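PDB 5XN9: SAHS1 from Ramazzottius varieornatus, which acts as a secreted, heat-soluble molecular shield that helps the tardigrade survive desiccation, and has a fold of the fatty acid-binding protein type. Local coordinates for residues G10-F24 and Y123-S137. Sequence-based numbering, arbitrary orientation.
Sequences GKWESTDRIENFDAF and YKVGDVTAKRWYKKS. With MG (magnesium ion), chain C; ACY (acetic acid), chain L; EDO (1,2-ethanediol), chain G.
Thr15 grips the carbonyl of Trp133 twice where a beta bulge shifts the pairing of the first and last strands by two residues, showing how such a break is bridged. Its N bonds to O of Trp133 in the carbonyl plane, its OG1 (2.9 Å from that O) well above it. OG1 also accepts from Arg17 N, an ST turn at the corner. In one of two Arg17 conformers, the guanidinium lies flat on the Trp133 indole, planes 17° apart, and NH2 forms a salt bridge with Glu118. Beyond the bulge, Phe21 sets its edge on the face of Tyr123, CE1 lying 3.7 Å from CZ. Phe24, its CG anti to the backbone N (chi1 172°), receives CB of Tyr123 over its ring centre. Tyr123 OH, Arg132 NH1 and Lys121 donate to an acetate, probably from the crystallisation liquor; Asn38 and the His39 carbonyl hold Arg132 NH2. The acetate also shares a magnesium ion with Tyr134 OH and His43. A leucine replacing Tyr123 would probably leave that carboxylate short of a donor and Phe21 without a ring face. Arg132 and Tyr134 fit the Arg-x-Tyr pattern of FABP headgroup sites, so the pocket probably suits a carboxylate, Tyr123 adding a donor.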
loop_
_atom_site.group_PDB
_atom_site.type_symbol
_atom_site.label_atom_id
_atom_site.label_comp_id
_atom_site.label_asym_id
_atom_site.label_seq_id
_atom_site.Cartn_x
_atom_site.Cartn_y
_atom_site.Cartn_z
ATOM N N GLY A 10 6.380 10.803 1.950
ATOM C CA GLY A 10 6.428 11.612 0.756
ATOM C C GLY A 10 5.268 11.297 -0.162
ATOM O O GLY A 10 4.303 10.635 0.220
ATOM N N LYS A 11 5.375 11.797 -1.390
ATOM C CA LYS A 11 4.368 11.619 -2.426
ATOM C C LYS A 11 4.968 10.736 -3.508
ATOM O O LYS A 11 5.974 11.105 -4.123
ATOM C CB LYS A 11 3.971 12.968 -3.018
ATOM C CG LYS A 11 3.376 13.919 -2.015
ATOM C CD LYS A 11 2.836 15.153 -2.728
ATOM C CE LYS A 11 2.397 16.193 -1.736
ATOM N NZ LYS A 11 3.557 16.602 -0.907
ATOM N N TRP A 12 4.355 9.578 -3.729
ATOM C CA TRP A 12 4.891 8.549 -4.609
ATOM C C TRP A 12 3.900 8.263 -5.724
ATOM O O TRP A 12 2.693 8.216 -5.487
ATOM C CB TRP A 12 5.129 7.261 -3.824
ATOM C CG TRP A 12 6.018 7.454 -2.644
ATOM C CD1 TRP A 12 5.638 7.610 -1.337
ATOM C CD2 TRP A 12 7.446 7.520 -2.659
ATOM N NE1 TRP A 12 6.751 7.762 -0.538
ATOM C CE2 TRP A 12 7.871 7.719 -1.326
ATOM C CE3 TRP A 12 8.409 7.435 -3.671
ATOM C CZ2 TRP A 12 9.214 7.817 -0.979
ATOM C CZ3 TRP A 12 9.742 7.538 -3.326
ATOM C CH2 TRP A 12 10.134 7.729 -1.989
ATOM N N GLU A 13 4.414 8.031 -6.933
ATOM C CA GLU A 13 3.582 7.799 -8.105
ATOM C C GLU A 13 4.068 6.541 -8.810
ATOM O O GLU A 13 5.275 6.329 -8.940
ATOM C CB GLU A 13 3.689 9.001 -9.049
ATOM C CG GLU A 13 3.047 8.817 -10.398
ATOM C CD GLU A 13 3.246 10.027 -11.288
ATOM O OE1 GLU A 13 2.913 9.944 -12.487
ATOM O OE2 GLU A 13 3.733 11.061 -10.785
ATOM N N SER A 14 3.130 5.708 -9.265
ATOM C CA SER A 14 3.502 4.447 -9.901
ATOM C C SER A 14 4.206 4.679 -11.232
ATOM O O SER A 14 4.016 5.701 -11.896
ATOM C CB SER A 14 2.274 3.561 -10.106
ATOM O OG SER A 14 1.314 4.188 -10.933
ATOM N N THR A 15 5.043 3.719 -11.611
ATOM C CA THR A 15 5.784 3.763 -12.859
ATOM C C THR A 15 5.297 2.641 -13.770
ATOM O O THR A 15 4.291 1.977 -13.495
ATOM C CB THR A 15 7.283 3.620 -12.580
ATOM O OG1 THR A 15 7.549 2.286 -12.130
ATOM C CG2 THR A 15 7.735 4.616 -11.515
ATOM N N ASP A 16 6.030 2.419 -14.863
ATOM C CA ASP A 16 5.742 1.304 -15.753
ATOM C C ASP A 16 6.259 -0.025 -15.223
ATOM O O ASP A 16 5.904 -1.072 -15.777
ATOM C CB ASP A 16 6.348 1.557 -17.137
ATOM C CG ASP A 16 5.637 2.659 -17.891
ATOM O OD1 ASP A 16 4.553 3.080 -17.439
ATOM O OD2 ASP A 16 6.156 3.094 -18.942
ATOM N N ARG A 17 7.083 -0.009 -14.178
ATOM C CA ARG A 17 7.707 -1.223 -13.671
ATOM C C ARG A 17 6.763 -1.922 -12.702
ATOM O O ARG A 17 6.345 -1.340 -11.693
ATOM C CB ARG A 17 9.034 -0.889 -12.997
ATOM C CG ARG A 17 10.050 -0.258 -13.939
ATOM C CD ARG A 17 11.091 0.528 -13.164
ATOM N NE ARG A 17 11.999 -0.348 -12.433
ATOM C CZ ARG A 17 12.710 0.030 -11.377
ATOM N NH1 ARG A 17 13.518 -0.835 -10.777
ATOM N NH2 ARG A 17 12.605 1.269 -10.915
ATOM N N ILE A 18 6.428 -3.172 -13.016
ATOM C CA ILE A 18 5.495 -3.956 -12.222
ATOM C C ILE A 18 5.834 -5.412 -12.499
ATOM O O ILE A 18 6.320 -5.752 -13.582
ATOM C CB ILE A 18 4.037 -3.593 -12.606
ATOM C CG1 ILE A 18 3.023 -4.266 -11.682
ATOM C CG2 ILE A 18 3.767 -3.907 -14.076
ATOM C CD1 ILE A 18 1.648 -3.625 -11.759
ATOM N N GLU A 19 5.627 -6.270 -11.503
ATOM C CA GLU A 19 6.041 -7.662 -11.622
ATOM C C GLU A 19 5.044 -8.560 -10.914
ATOM O O GLU A 19 4.800 -8.394 -9.716
ATOM C CB GLU A 19 7.438 -7.854 -11.036
ATOM C CG GLU A 19 7.986 -9.257 -11.173
ATOM C CD GLU A 19 9.372 -9.372 -10.586
ATOM O OE1 GLU A 19 10.348 -9.039 -11.292
ATOM O OE2 GLU A 19 9.476 -9.767 -9.404
ATOM N N ASN A 20 4.466 -9.496 -11.663
ATOM C CA ASN A 20 3.628 -10.569 -11.130
ATOM C C ASN A 20 2.364 -10.054 -10.453
ATOM O O ASN A 20 1.781 -10.743 -9.606
ATOM C CB ASN A 20 4.412 -11.488 -10.184
ATOM C CG ASN A 20 3.829 -12.882 -10.116
ATOM O OD1 ASN A 20 3.357 -13.415 -11.123
ATOM N ND2 ASN A 20 3.858 -13.484 -8.929
ATOM N N PHE A 21 1.924 -8.848 -10.809
ATOM C CA PHE A 21 0.813 -8.242 -10.084
ATOM C C PHE A 21 -0.507 -8.945 -10.369
ATOM O O PHE A 21 -1.368 -9.015 -9.486
ATOM C CB PHE A 21 0.716 -6.752 -10.405
ATOM C CG PHE A 21 -0.069 -5.970 -9.400
ATOM C CD1 PHE A 21 0.471 -5.683 -8.160
ATOM C CD2 PHE A 21 -1.344 -5.514 -9.695
ATOM C CE1 PHE A 21 -0.247 -4.960 -7.223
ATOM C CE2 PHE A 21 -2.069 -4.792 -8.768
ATOM C CZ PHE A 21 -1.518 -4.513 -7.527
ATOM N N ASP A 22 -0.689 -9.470 -11.584
ATOM C CA ASP A 22 -1.926 -10.185 -11.882
ATOM C C ASP A 22 -2.048 -11.458 -11.050
ATOM O O ASP A 22 -3.147 -11.806 -10.598
ATOM C CB ASP A 22 -2.026 -10.475 -13.381
ATOM C CG ASP A 22 -2.496 -9.271 -14.177
ATOM O OD1 ASP A 22 -2.538 -8.152 -13.620
ATOM O OD2 ASP A 22 -2.819 -9.440 -15.369
ATOM N N ALA A 23 -0.933 -12.161 -10.830
ATOM C CA ALA A 23 -0.961 -13.349 -9.983
ATOM C C ALA A 23 -1.334 -12.990 -8.553
ATOM O O ALA A 23 -2.047 -13.743 -7.878
ATOM C CB ALA A 23 0.396 -14.050 -10.015
ATOM N N PHE A 24 -0.856 -11.841 -8.072
ATOM C CA PHE A 24 -1.226 -11.390 -6.736
ATOM C C PHE A 24 -2.711 -11.056 -6.668
ATOM O O PHE A 24 -3.412 -11.483 -5.743
ATOM C CB PHE A 24 -0.378 -10.185 -6.343
ATOM C CG PHE A 24 -0.826 -9.533 -5.070
ATOM C CD1 PHE A 24 -0.563 -10.123 -3.842
ATOM C CD2 PHE A 24 -1.521 -8.336 -5.099
ATOM C CE1 PHE A 24 -0.982 -9.522 -2.665
ATOM C CE2 PHE A 24 -1.944 -7.734 -3.930
ATOM C CZ PHE A 24 -1.674 -8.328 -2.709
ATOM N N TYR A 123 4.025 -6.943 -2.430
ATOM C CA TYR A 123 2.709 -7.406 -2.023
ATOM C C TYR A 123 2.808 -8.915 -1.923
ATOM O O TYR A 123 3.260 -9.564 -2.870
ATOM C CB TYR A 123 1.667 -7.078 -3.107
ATOM C CG TYR A 123 1.663 -5.650 -3.649
ATOM C CD1 TYR A 123 2.676 -5.190 -4.489
ATOM C CD2 TYR A 123 0.625 -4.788 -3.357
ATOM C CE1 TYR A 123 2.670 -3.904 -4.992
ATOM C CE2 TYR A 123 0.601 -3.493 -3.865
ATOM C CZ TYR A 123 1.627 -3.055 -4.682
ATOM O OH TYR A 123 1.613 -1.772 -5.189
ATOM N N LYS A 124 2.402 -9.481 -0.794
ATOM C CA LYS A 124 2.470 -10.928 -0.636
ATOM C C LYS A 124 1.176 -11.442 -0.035
ATOM O O LYS A 124 0.651 -10.863 0.921
ATOM C CB LYS A 124 3.611 -11.363 0.277
ATOM C CG LYS A 124 5.007 -11.251 -0.292
ATOM C CD LYS A 124 6.001 -11.800 0.723
ATOM C CE LYS A 124 7.444 -11.633 0.282
ATOM N NZ LYS A 124 8.351 -11.651 1.458
ATOM N N VAL A 125 0.680 -12.552 -0.576
ATOM C CA VAL A 125 -0.418 -13.274 0.050
ATOM C C VAL A 125 -0.094 -14.760 -0.071
ATOM O O VAL A 125 0.026 -15.285 -1.181
ATOM C CB VAL A 125 -1.790 -12.918 -0.557
ATOM C CG1 VAL A 125 -1.804 -13.091 -2.081
ATOM C CG2 VAL A 125 -2.906 -13.693 0.120
ATOM N N GLY A 126 0.109 -15.423 1.064
ATOM C CA GLY A 126 0.622 -16.784 1.012
ATOM C C GLY A 126 1.953 -16.813 0.289
ATOM O O GLY A 126 2.872 -16.044 0.599
ATOM N N ASP A 127 2.078 -17.712 -0.691
ATOM C CA ASP A 127 3.326 -17.897 -1.427
ATOM C C ASP A 127 3.415 -17.066 -2.701
ATOM O O ASP A 127 4.296 -17.322 -3.530
ATOM C CB ASP A 127 3.547 -19.378 -1.767
ATOM C CG ASP A 127 2.513 -19.927 -2.747
ATOM O OD1 ASP A 127 1.408 -19.359 -2.846
ATOM O OD2 ASP A 127 2.805 -20.949 -3.415
ATOM N N VAL A 128 2.539 -16.083 -2.880
ATOM C CA VAL A 128 2.475 -15.300 -4.111
ATOM C C VAL A 128 2.994 -13.902 -3.809
ATOM O O VAL A 128 2.462 -13.213 -2.927
ATOM C CB VAL A 128 1.045 -15.251 -4.669
ATOM C CG1 VAL A 128 0.980 -14.342 -5.884
ATOM C CG2 VAL A 128 0.561 -16.654 -5.020
ATOM N N THR A 129 4.030 -13.474 -4.535
ATOM C CA THR A 129 4.628 -12.168 -4.300
ATOM C C THR A 129 4.555 -11.339 -5.574
ATOM O O THR A 129 4.867 -11.832 -6.663
ATOM C CB THR A 129 6.104 -12.336 -3.932
ATOM O OG1 THR A 129 6.220 -13.231 -2.818
ATOM C CG2 THR A 129 6.738 -10.996 -3.593
ATOM N N ALA A 130 4.156 -10.078 -5.433
ATOM C CA ALA A 130 4.211 -9.128 -6.533
ATOM C C ALA A 130 4.993 -7.899 -6.099
ATOM O O ALA A 130 5.180 -7.642 -4.906
ATOM C CB ALA A 130 2.818 -8.726 -7.021
ATOM N N LYS A 131 5.453 -7.136 -7.085
ATOM C CA LYS A 131 6.207 -5.930 -6.805
ATOM C C LYS A 131 5.765 -4.824 -7.740
ATOM O O LYS A 131 5.370 -5.065 -8.886
ATOM C CB LYS A 131 7.706 -6.159 -6.964
ATOM C CG LYS A 131 8.314 -6.967 -5.838
ATOM C CD LYS A 131 9.774 -7.236 -6.101
ATOM C CE LYS A 131 10.406 -7.970 -4.938
ATOM N NZ LYS A 131 10.538 -7.076 -3.771
ATOM N N ARG A 132 5.853 -3.601 -7.241
ATOM C CA ARG A 132 5.540 -2.440 -8.045
ATOM C C ARG A 132 6.488 -1.329 -7.633
ATOM O O ARG A 132 6.802 -1.192 -6.451
ATOM C CB ARG A 132 4.099 -2.053 -7.779
ATOM C CG ARG A 132 3.497 -1.327 -8.878
ATOM C CD ARG A 132 2.039 -1.146 -8.665
ATOM N NE ARG A 132 1.532 -0.385 -9.776
ATOM C CZ ARG A 132 0.380 0.258 -9.773
ATOM N NH1 ARG A 132 -0.397 0.237 -8.694
ATOM N NH2 ARG A 132 0.023 0.923 -10.851
ATOM N N TRP A 133 6.977 -0.563 -8.607
ATOM C CA TRP A 133 7.946 0.485 -8.333
ATOM C C TRP A 133 7.311 1.854 -8.515
ATOM O O TRP A 133 6.540 2.073 -9.458
ATOM C CB TRP A 133 9.184 0.341 -9.212
ATOM C CG TRP A 133 10.030 -0.803 -8.758
ATOM C CD1 TRP A 133 11.103 -0.742 -7.917
ATOM C CD2 TRP A 133 9.848 -2.190 -9.075
ATOM N NE1 TRP A 133 11.615 -1.999 -7.710
ATOM C CE2 TRP A 133 10.860 -2.906 -8.405
ATOM C CE3 TRP A 133 8.933 -2.893 -9.866
ATOM C CZ2 TRP A 133 10.990 -4.291 -8.507
ATOM C CZ3 TRP A 133 9.062 -4.269 -9.965
ATOM C CH2 TRP A 133 10.085 -4.952 -9.292
ATOM N N TYR A 134 7.633 2.763 -7.595
ATOM C CA TYR A 134 7.100 4.114 -7.564
ATOM C C TYR A 134 8.247 5.116 -7.588
ATOM O O TYR A 134 9.357 4.825 -7.135
ATOM C CB TYR A 134 6.285 4.331 -6.276
ATOM C CG TYR A 134 5.015 3.517 -6.221
ATOM C CD1 TYR A 134 5.039 2.153 -5.938
ATOM C CD2 TYR A 134 3.786 4.109 -6.466
ATOM C CE1 TYR A 134 3.876 1.416 -5.908
ATOM C CE2 TYR A 134 2.620 3.378 -6.437
ATOM C CZ TYR A 134 2.668 2.032 -6.160
ATOM O OH TYR A 134 1.510 1.288 -6.128
ATOM N N LYS A 135 7.970 6.309 -8.105
ATOM C CA LYS A 135 8.921 7.412 -8.099
ATOM C C LYS A 135 8.340 8.579 -7.308
ATOM O O LYS A 135 7.130 8.691 -7.135
ATOM C CB LYS A 135 9.225 7.868 -9.528
ATOM C CG LYS A 135 7.982 8.301 -10.299
ATOM C CD LYS A 135 8.305 8.687 -11.738
ATOM C CE LYS A 135 7.038 9.015 -12.518
ATOM N NZ LYS A 135 7.321 9.383 -13.938
ATOM N N LYS A 136 9.217 9.449 -6.813
ATOM C CA LYS A 136 8.752 10.670 -6.163
ATOM C C LYS A 136 7.974 11.528 -7.156
ATOM O O LYS A 136 8.357 11.658 -8.322
ATOM C CB LYS A 136 9.947 11.462 -5.632
ATOM C CG LYS A 136 10.547 10.906 -4.354
ATOM C CD LYS A 136 9.771 11.368 -3.126
ATOM C CE LYS A 136 10.656 11.369 -1.883
ATOM N NZ LYS A 136 9.957 11.880 -0.671
ATOM N N SER A 137 6.877 12.119 -6.689
ATOM C CA SER A 137 6.020 12.889 -7.582
ATOM C C SER A 137 6.667 14.214 -7.975
ATOM O O SER A 137 7.366 14.851 -7.183
ATOM C CB SER A 137 4.663 13.145 -6.935
ATOM O OG SER A 137 3.870 11.976 -6.983
HETATM MG MG MG C . 0.392 1.032 -4.530
HETATM C C ACY L . -1.315 -0.420 -4.765
HETATM O O ACY L . -0.898 -0.945 -5.822
HETATM O OXT ACY L . -0.634 -0.320 -3.721
HETATM C CH3 ACY L . -2.713 0.125 -4.745
HETATM C C1 EDO G . 1.972 18.922 0.734
HETATM O O1 EDO G . 0.764 19.044 -0.028
HETATM C C2 EDO G . 3.102 19.654 0.018
HETATM O O2 EDO G . 4.362 19.139 0.466
HETATM O O HOH W 1 7.471 13.817 -1.701
HETATM O O HOH W 2 1.900 11.309 -5.016
HETATM O O HOH W 3 4.046 0.423 -11.289
#